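Local structure of regulator of nonsense transcripts 2 (4CEM) at residues 243-246 and 247-251; 286-289 and 290-294; 32-35 and 36-39. The protein acts as a factor of nonsense-mediated mRNA decay, here represented by its first MIF4G domain, an all-helical module that probably serves as a scaffold. All coordinates share one frame; numbering follows the deposited sequence.

Interactions 1 and 2 sit on two helices, 230-259 and 283-303, that pack against each other inside the MIF4G domain; the centres of the two interactions are about 14 Å apart. They meet through leucines: Leu247 CD1 lies 3.8 Å from Leu293 CD1, and Leu251 CD1 lies 3.8 Å from Leu294 CA, while Leu293 also rests on His250. Interaction 3 lies on the other side of the chain's centre, at the end of helix 6-33. Its own centre is about 44 Å from that of interaction 1 and about 50 Å from that of interaction 2; the nearest atoms are still about 27 Å and 35 Å away, respectively. All three are local contacts within helical or turn segments.

Interaction 1: residues 243-246 and 247-251; sequences YFTS and LTKHL
Thr245 and Lys249 lie side by side on helix 230-259, one turn apart and pointing the same way. The lysine starts with CB 3.3 Å from Ser246 O, bends at CB-CG (chi2 71°), and brings CD to 3.6 Å from Thr245 O. Beyond that bend the chain is extended, and NZ arrives 3.7 Å from Thr245 CG2. That methyl faces the ammonium, while Thr245 OG1 turns the other way and hydrogen-bonds to Lys241 O in the preceding turn. On another side of the helix, Thr248 OG1 stands over one face of the Phe244 ring, 3.9 Å from CZ, and the ring itself packs on Ala301 and Leu304. Leu247 CB approaches the Tyr243 ring obliquely, at 4.5 Å from CE2. The backbone ties the same residues in the alpha-helical pattern: Leu247 N donates to Tyr243 O at 2.8 Å, Lys249 N to Thr245 O almost straight (169°), and His250 N to Ser246 O. Thr248 N gives its hydrogen to Phe244 O and more weakly to Thr245 O. Ser246 OG hydrogen-bonds to His186 NE2, in the loop before helix 189-204. The chemistry is therefore divided: main-chain bonds hold the turns together, side chains meet one another by van der Waals contact, and the hydroxyls of Thr245 and Ser246 are satisfied outside the two segments.

Interaction 2: residues 286-289 and 290-294; sequences FAMS and YQKLL
Alpha-helix 283-303, which packs on helix 230-259 in the MIF4G fold, brings Met288 and Lys292 together one turn apart on its exposed side. Met288, modelled as selenomethionine, leaves the backbone with CG anti to N (chi1 178°), and its bends at chi2 and chi3 bring the terminal methyl CE to Lys292 CE, 3.3 Å away, a methyl against a methylene. Lys292 sets out beside its own N and stays extended beyond CG, and the two chains slant across each other. Lys292 NZ is 3.6 Å from Met288 CE and 3.9 Å from Met288 CG, while Lys292 CG passes 3.6 Å from Met288 O. The lysine thus lays its aliphatic stem against the carbonyl and its ammonium end beside the methionine chain. Beneath them, Lys292 N donates to that same Met288 O at 3.3 Å. The neighbouring turns repeat the pattern, with Tyr290 N bonded to Phe286 O and Leu293 N bonded to Ser289 O at 2.9 Å; each of these three donors is tilted 20 to 30° from the carbonyl plane. Around the helix, Ala287 and Leu293 rest on helix 230-259, while Tyr290 touches Leu311 of the loop that follows helix 283-303. Met288 and Lys292 are themselves exposed. Next to them, Gln291 CG, anti to its own carbonyl carbon (chi1 -84°), lies 3.2 Å from Ala287 O.

Interaction 3: residues 32-35 and 36-39; sequences NQNA and PDSR
Residues 35-38 form a turn just after helix 6-33, and Arg39 folds back over Ala35. The turn is closed by Ser38 N to Ala35 O, 3.0 Å long, reaching the oxygen from 45° above the carbonyl plane; Arg39 N to Pro36 O is a weak addition. Residues 36-37 form the short 3-10 segment spanned by the first bond. Pro36 has no N-H to give to Asn32 O, which accepts from His114 NE2. Pro36 CD lies 3.4 Å from Gln33 O. Before it, Ala35 N donates to Asn32 O at 3.2 Å, an i to i+3 bond, as in a 3-10 turn. The Arg39 chain is extended from CG to NE: CG passes 3.6 Å from Ala35 O, and one face of the guanidinium lies over Ala35 CB, offset toward its rim, with NH2 at 4.1 Å. That NH2 hydrogen-bonds to His114 O, which, with a bond from NE elsewhere, is consistent with a held guanidinium. Asn32 OD1 accepts from Gln115 NE2, and ND2 donates to Val159 O and is hydrogen-bonded to Ser111 OG. The turn therefore rests on the C-terminal end of helix 103-116, with Ala35 packed on His114 and Gln115, and the chain leads on to helix 42-46.

Interaction 1: residues 243-246 and 247-251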
loop_
_atom_site.group_PDB
_atom_site.type_symbol
_atom_site.label_atom_id
_atom_site.label_comp_id
_atom_site.label_asym_id
_atom_site.label_seq_id
_atom_site.Cartn_x
_atom_site.Cartn_y
_atom_site.Cartn_z
ATOM N N TYR A 243 8.461 13.049 -4.515
ATOM C CA TYR A 243 7.027 13.263 -4.320
ATOM C C TYR A 243 6.810 14.225 -3.168
ATOM O O TYR A 243 6.037 15.172 -3.273
ATOM C CB TYR A 243 6.308 11.955 -4.004
ATOM C CG TYR A 243 4.807 12.101 -3.885
ATOM C CD1 TYR A 243 3.983 11.947 -4.999
ATOM C CD2 TYR A 243 4.208 12.382 -2.665
ATOM C CE1 TYR A 243 2.608 12.075 -4.899
ATOM C CE2 TYR A 243 2.831 12.509 -2.550
ATOM C CZ TYR A 243 2.033 12.355 -3.669
ATOM O OH TYR A 243 0.663 12.484 -3.567
ATOM N N PHE A 244 7.495 13.960 -2.062
ATOM C CA PHE A 244 7.372 14.785 -0.878
ATOM C C PHE A 244 7.742 16.233 -1.171
ATOM O O PHE A 244 7.083 17.158 -0.688
ATOM C CB PHE A 244 8.252 14.252 0.249
ATOM C CG PHE A 244 8.254 15.132 1.453
ATOM C CD1 PHE A 244 7.145 15.183 2.279
ATOM C CD2 PHE A 244 9.344 15.944 1.739
ATOM C CE1 PHE A 244 7.127 16.012 3.392
ATOM C CE2 PHE A 244 9.331 16.776 2.847
ATOM C CZ PHE A 244 8.218 16.811 3.677
ATOM N N THR A 245 8.812 16.418 -1.938
ATOM C CA THR A 245 9.203 17.740 -2.426
ATOM C C THR A 245 8.047 18.418 -3.183
ATOM O O THR A 245 7.621 19.530 -2.848
ATOM C CB THR A 245 10.417 17.623 -3.357
ATOM O OG1 THR A 245 11.550 17.195 -2.593
ATOM C CG2 THR A 245 10.715 18.956 -4.035
ATOM N N SER A 246 7.546 17.723 -4.197
ATOM C CA SER A 246 6.395 18.179 -4.954
ATOM C C SER A 246 5.231 18.551 -4.028
ATOM O O SER A 246 4.606 19.591 -4.203
ATOM C CB SER A 246 5.973 17.097 -5.956
ATOM O OG SER A 246 4.588 17.153 -6.209
ATOM N N LEU A 247 4.954 17.709 -3.039
ATOM C CA LEU A 247 3.832 17.930 -2.122
ATOM C C LEU A 247 4.032 19.168 -1.248
ATOM O O LEU A 247 3.063 19.813 -0.843
ATOM C CB LEU A 247 3.621 16.699 -1.232
ATOM C CG LEU A 247 2.482 16.763 -0.209
ATOM C CD1 LEU A 247 1.129 16.828 -0.901
ATOM C CD2 LEU A 247 2.552 15.566 0.726
ATOM N N THR A 248 5.289 19.485 -0.949
ATOM C CA THR A 248 5.613 20.621 -0.092
ATOM C C THR A 248 5.538 21.928 -0.880
ATOM O O THR A 248 5.139 22.958 -0.335
ATOM C CB THR A 248 6.976 20.420 0.607
ATOM O OG1 THR A 248 6.743 19.915 1.924
ATOM C CG2 THR A 248 7.765 21.718 0.707
ATOM N N LYS A 249 5.898 21.879 -2.160
ATOM C CA LYS A 249 5.572 22.970 -3.087
ATOM C C LYS A 249 4.077 23.288 -3.035
ATOM O O LYS A 249 3.685 24.426 -2.792
ATOM C CB LYS A 249 5.966 22.620 -4.527
ATOM C CG LYS A 249 7.254 23.267 -5.015
ATOM C CD LYS A 249 8.497 22.687 -4.351
ATOM C CE LYS A 249 9.752 23.025 -5.147
ATOM N NZ LYS A 249 11.002 22.648 -4.431
ATOM N N HIS A 250 3.254 22.266 -3.249
ATOM C CA HIS A 250 1.796 22.417 -3.260
ATOM C C HIS A 250 1.256 22.874 -1.922
ATOM O O HIS A 250 0.173 23.461 -1.860
ATOM C CB HIS A 250 1.148 21.106 -3.726
ATOM C CG HIS A 250 -0.362 21.167 -3.896
ATOM N ND1 HIS A 250 -0.996 22.229 -4.424
ATOM C CD2 HIS A 250 -1.352 20.220 -3.614
ATOM C CE1 HIS A 250 -2.325 21.987 -4.457
ATOM N NE2 HIS A 250 -2.538 20.758 -3.962
ATOM N N LEU A 251 1.997 22.633 -0.839
ATOM C CA LEU A 251 1.604 23.136 0.482
ATOM C C LEU A 251 1.917 24.627 0.639
ATOM O O LEU A 251 1.124 25.371 1.226
ATOM C CB LEU A 251 2.295 22.347 1.598
ATOM C CG LEU A 251 1.820 22.669 3.021
ATOM C CD1 LEU A 251 0.421 22.125 3.255
ATOM C CD2 LEU A 251 2.787 22.116 4.056
#

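Interaction 2: residues 286-289 and 290-294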
loop_
_atom_site.group_PDB
_atom_site.type_symbol
_atom_site.label_atom_id
_atom_site.label_comp_id
_atom_site.label_asym_id
_atom_site.label_seq_id
_atom_site.Cartn_x
_atom_site.Cartn_y
_atom_site.Cartn_z
ATOM N N PHE A 286 -11.578 26.231 0.680
ATOM C CA PHE A 286 -10.128 26.410 0.522
ATOM C C PHE A 286 -9.368 26.003 1.788
ATOM O O PHE A 286 -8.333 25.349 1.702
ATOM C CB PHE A 286 -9.778 27.857 0.153
ATOM C CG PHE A 286 -9.611 28.086 -1.325
ATOM C CD1 PHE A 286 -10.720 28.148 -2.165
ATOM C CD2 PHE A 286 -8.343 28.250 -1.878
ATOM C CE1 PHE A 286 -10.568 28.363 -3.526
ATOM C CE2 PHE A 286 -8.186 28.468 -3.239
ATOM C CZ PHE A 286 -9.299 28.525 -4.064
ATOM N N ALA A 287 -9.887 26.390 2.954
ATOM C CA ALA A 287 -9.257 26.062 4.243
ATOM C C ALA A 287 -9.634 24.674 4.782
ATOM O O ALA A 287 -9.097 24.242 5.802
ATOM C CB ALA A 287 -9.588 27.128 5.277
HETATM N N MSE A 288 -10.559 23.987 4.113
HETATM C CA MSE A 288 -10.878 22.597 4.447
HETATM C C MSE A 288 -9.815 21.698 3.881
HETATM O O MSE A 288 -9.235 20.885 4.601
HETATM C CB MSE A 288 -12.228 22.199 3.855
HETATM C CG MSE A 288 -12.595 20.741 4.129
HETATM SE SE MSE A 288 -13.529 20.627 5.860
HETATM C CE MSE A 288 -12.438 19.250 6.788
ATOM N N SER A 289 -9.566 21.833 2.580
ATOM C CA SER A 289 -8.614 20.978 1.875
ATOM C C SER A 289 -7.165 21.324 2.211
ATOM O O SER A 289 -6.286 20.463 2.122
ATOM C CB SER A 289 -8.818 21.077 0.364
ATOM O OG SER A 289 -8.252 22.273 -0.136
ATOM N N TYR A 290 -6.911 22.584 2.566
ATOM C CA TYR A 290 -5.596 22.975 3.071
ATOM C C TYR A 290 -5.304 22.197 4.349
ATOM O O TYR A 290 -4.242 21.586 4.480
ATOM C CB TYR A 290 -5.522 24.484 3.342
ATOM C CG TYR A 290 -4.250 24.923 4.045
ATOM C CD1 TYR A 290 -3.108 25.259 3.321
ATOM C CD2 TYR A 290 -4.190 25.001 5.439
ATOM C CE1 TYR A 290 -1.944 25.659 3.963
ATOM C CE2 TYR A 290 -3.033 25.399 6.088
ATOM C CZ TYR A 290 -1.913 25.725 5.347
ATOM O OH TYR A 290 -0.763 26.116 5.990
ATOM N N GLN A 291 -6.258 22.216 5.279
ATOM C CA GLN A 291 -6.112 21.510 6.551
ATOM C C GLN A 291 -5.795 20.030 6.362
ATOM O O GLN A 291 -5.005 19.461 7.118
ATOM C CB GLN A 291 -7.371 21.671 7.416
ATOM C CG GLN A 291 -7.405 22.954 8.230
ATOM C CD GLN A 291 -6.346 22.984 9.319
ATOM O OE1 GLN A 291 -5.156 23.139 9.040
ATOM N NE2 GLN A 291 -6.776 22.845 10.568
ATOM N N LYS A 292 -6.407 19.419 5.351
ATOM C CA LYS A 292 -6.161 18.013 5.026
ATOM C C LYS A 292 -4.816 17.814 4.320
ATOM O O LYS A 292 -4.147 16.805 4.544
ATOM C CB LYS A 292 -7.308 17.454 4.179
ATOM C CG LYS A 292 -8.617 17.400 4.946
ATOM C CD LYS A 292 -9.785 16.937 4.094
ATOM C CE LYS A 292 -11.033 16.829 4.954
ATOM N NZ LYS A 292 -12.292 16.859 4.162
ATOM N N LEU A 293 -4.427 18.773 3.477
ATOM C CA LEU A 293 -3.122 18.740 2.808
ATOM C C LEU A 293 -1.982 18.950 3.811
ATOM O O LEU A 293 -0.914 18.348 3.683
ATOM C CB LEU A 293 -3.045 19.807 1.713
ATOM C CG LEU A 293 -1.855 19.670 0.755
ATOM C CD1 LEU A 293 -2.181 18.696 -0.369
ATOM C CD2 LEU A 293 -1.443 21.027 0.196
ATOM N N LEU A 294 -2.212 19.817 4.796
ATOM C CA LEU A 294 -1.267 20.020 5.898
ATOM C C LEU A 294 -1.132 18.739 6.725
ATOM O O LEU A 294 -0.026 18.347 7.083
ATOM C CB LEU A 294 -1.736 21.176 6.789
ATOM C CG LEU A 294 -0.862 21.596 7.977
ATOM C CD1 LEU A 294 0.326 22.431 7.524
ATOM C CD2 LEU A 294 -1.693 22.367 8.990
#

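Interaction 3: residues 32-35 and 36-39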
loop_
_atom_site.group_PDB
_atom_site.type_symbol
_atom_site.label_atom_id
_atom_site.label_comp_id
_atom_site.label_asym_id
_atom_site.label_seq_id
_atom_site.Cartn_x
_atom_site.Cartn_y
_atom_site.Cartn_z
ATOM N N ASN A 32 8.105 -19.239 0.833
ATOM C CA ASN A 32 7.780 -18.972 -0.559
ATOM C C ASN A 32 8.987 -19.114 -1.479
ATOM O O ASN A 32 8.895 -19.748 -2.526
ATOM C CB ASN A 32 7.150 -17.595 -0.698
ATOM C CG ASN A 32 5.731 -17.562 -0.191
ATOM O OD1 ASN A 32 5.033 -18.572 -0.220
ATOM N ND2 ASN A 32 5.292 -16.403 0.270
ATOM N N GLN A 33 10.119 -18.551 -1.084
ATOM C CA GLN A 33 11.336 -18.685 -1.872
ATOM C C GLN A 33 11.779 -20.140 -1.968
ATOM O O GLN A 33 12.323 -20.555 -2.992
ATOM C CB GLN A 33 12.459 -17.844 -1.272
ATOM C CG GLN A 33 12.202 -16.354 -1.347
ATOM C CD GLN A 33 13.405 -15.533 -0.940
ATOM O OE1 GLN A 33 14.200 -15.944 -0.095
ATOM N NE2 GLN A 33 13.547 -14.364 -1.547
ATOM N N ASN A 34 11.533 -20.914 -0.912
ATOM C CA ASN A 34 11.930 -22.328 -0.877
ATOM C C ASN A 34 10.911 -23.288 -1.510
ATOM O O ASN A 34 11.162 -24.479 -1.602
ATOM C CB ASN A 34 12.207 -22.752 0.565
ATOM C CG ASN A 34 13.272 -23.824 0.665
ATOM O OD1 ASN A 34 14.384 -23.652 0.169
ATOM N ND2 ASN A 34 12.948 -24.925 1.323
ATOM N N ALA A 35 9.777 -22.763 -1.966
ATOM C CA ALA A 35 8.681 -23.571 -2.527
ATOM C C ALA A 35 9.048 -24.560 -3.646
ATOM O O ALA A 35 8.595 -25.706 -3.626
ATOM C CB ALA A 35 7.566 -22.653 -3.016
ATOM N N PRO A 36 9.846 -24.125 -4.637
ATOM C CA PRO A 36 10.039 -24.972 -5.810
ATOM C C PRO A 36 10.412 -26.403 -5.479
ATOM O O PRO A 36 9.755 -27.343 -5.937
ATOM C CB PRO A 36 11.184 -24.288 -6.549
ATOM C CG PRO A 36 11.043 -22.857 -6.189
ATOM C CD PRO A 36 10.560 -22.843 -4.769
ATOM N N ASP A 37 11.432 -26.561 -4.649
ATOM C CA ASP A 37 12.027 -27.870 -4.427
ATOM C C ASP A 37 11.072 -28.864 -3.775
ATOM O O ASP A 37 11.334 -30.061 -3.812
ATOM C CB ASP A 37 13.310 -27.741 -3.603
ATOM C CG ASP A 37 14.313 -26.789 -4.236
ATOM O OD1 ASP A 37 14.612 -26.946 -5.440
ATOM O OD2 ASP A 37 14.791 -25.876 -3.525
ATOM N N SER A 38 9.972 -28.387 -3.190
ATOM C CA SER A 38 9.009 -29.289 -2.557
ATOM C C SER A 38 7.530 -28.969 -2.854
ATOM O O SER A 38 6.699 -28.948 -1.946
ATOM C CB SER A 38 9.250 -29.335 -1.045
ATOM O OG SER A 38 8.655 -28.228 -0.398
ATOM N N ARG A 39 7.202 -28.741 -4.123
ATOM C CA ARG A 39 5.811 -28.782 -4.549
ATOM C C ARG A 39 5.394 -30.249 -4.640
ATOM O O ARG A 39 6.239 -31.115 -4.878
ATOM C CB ARG A 39 5.621 -28.065 -5.888
ATOM C CG ARG A 39 5.916 -26.579 -5.804
ATOM C CD ARG A 39 5.179 -25.790 -6.859
ATOM N NE ARG A 39 5.234 -24.341 -6.635
ATOM C CZ ARG A 39 6.186 -23.520 -7.089
ATOM N NH1 ARG A 39 7.225 -23.983 -7.787
ATOM N NH2 ARG A 39 6.100 -22.215 -6.845
#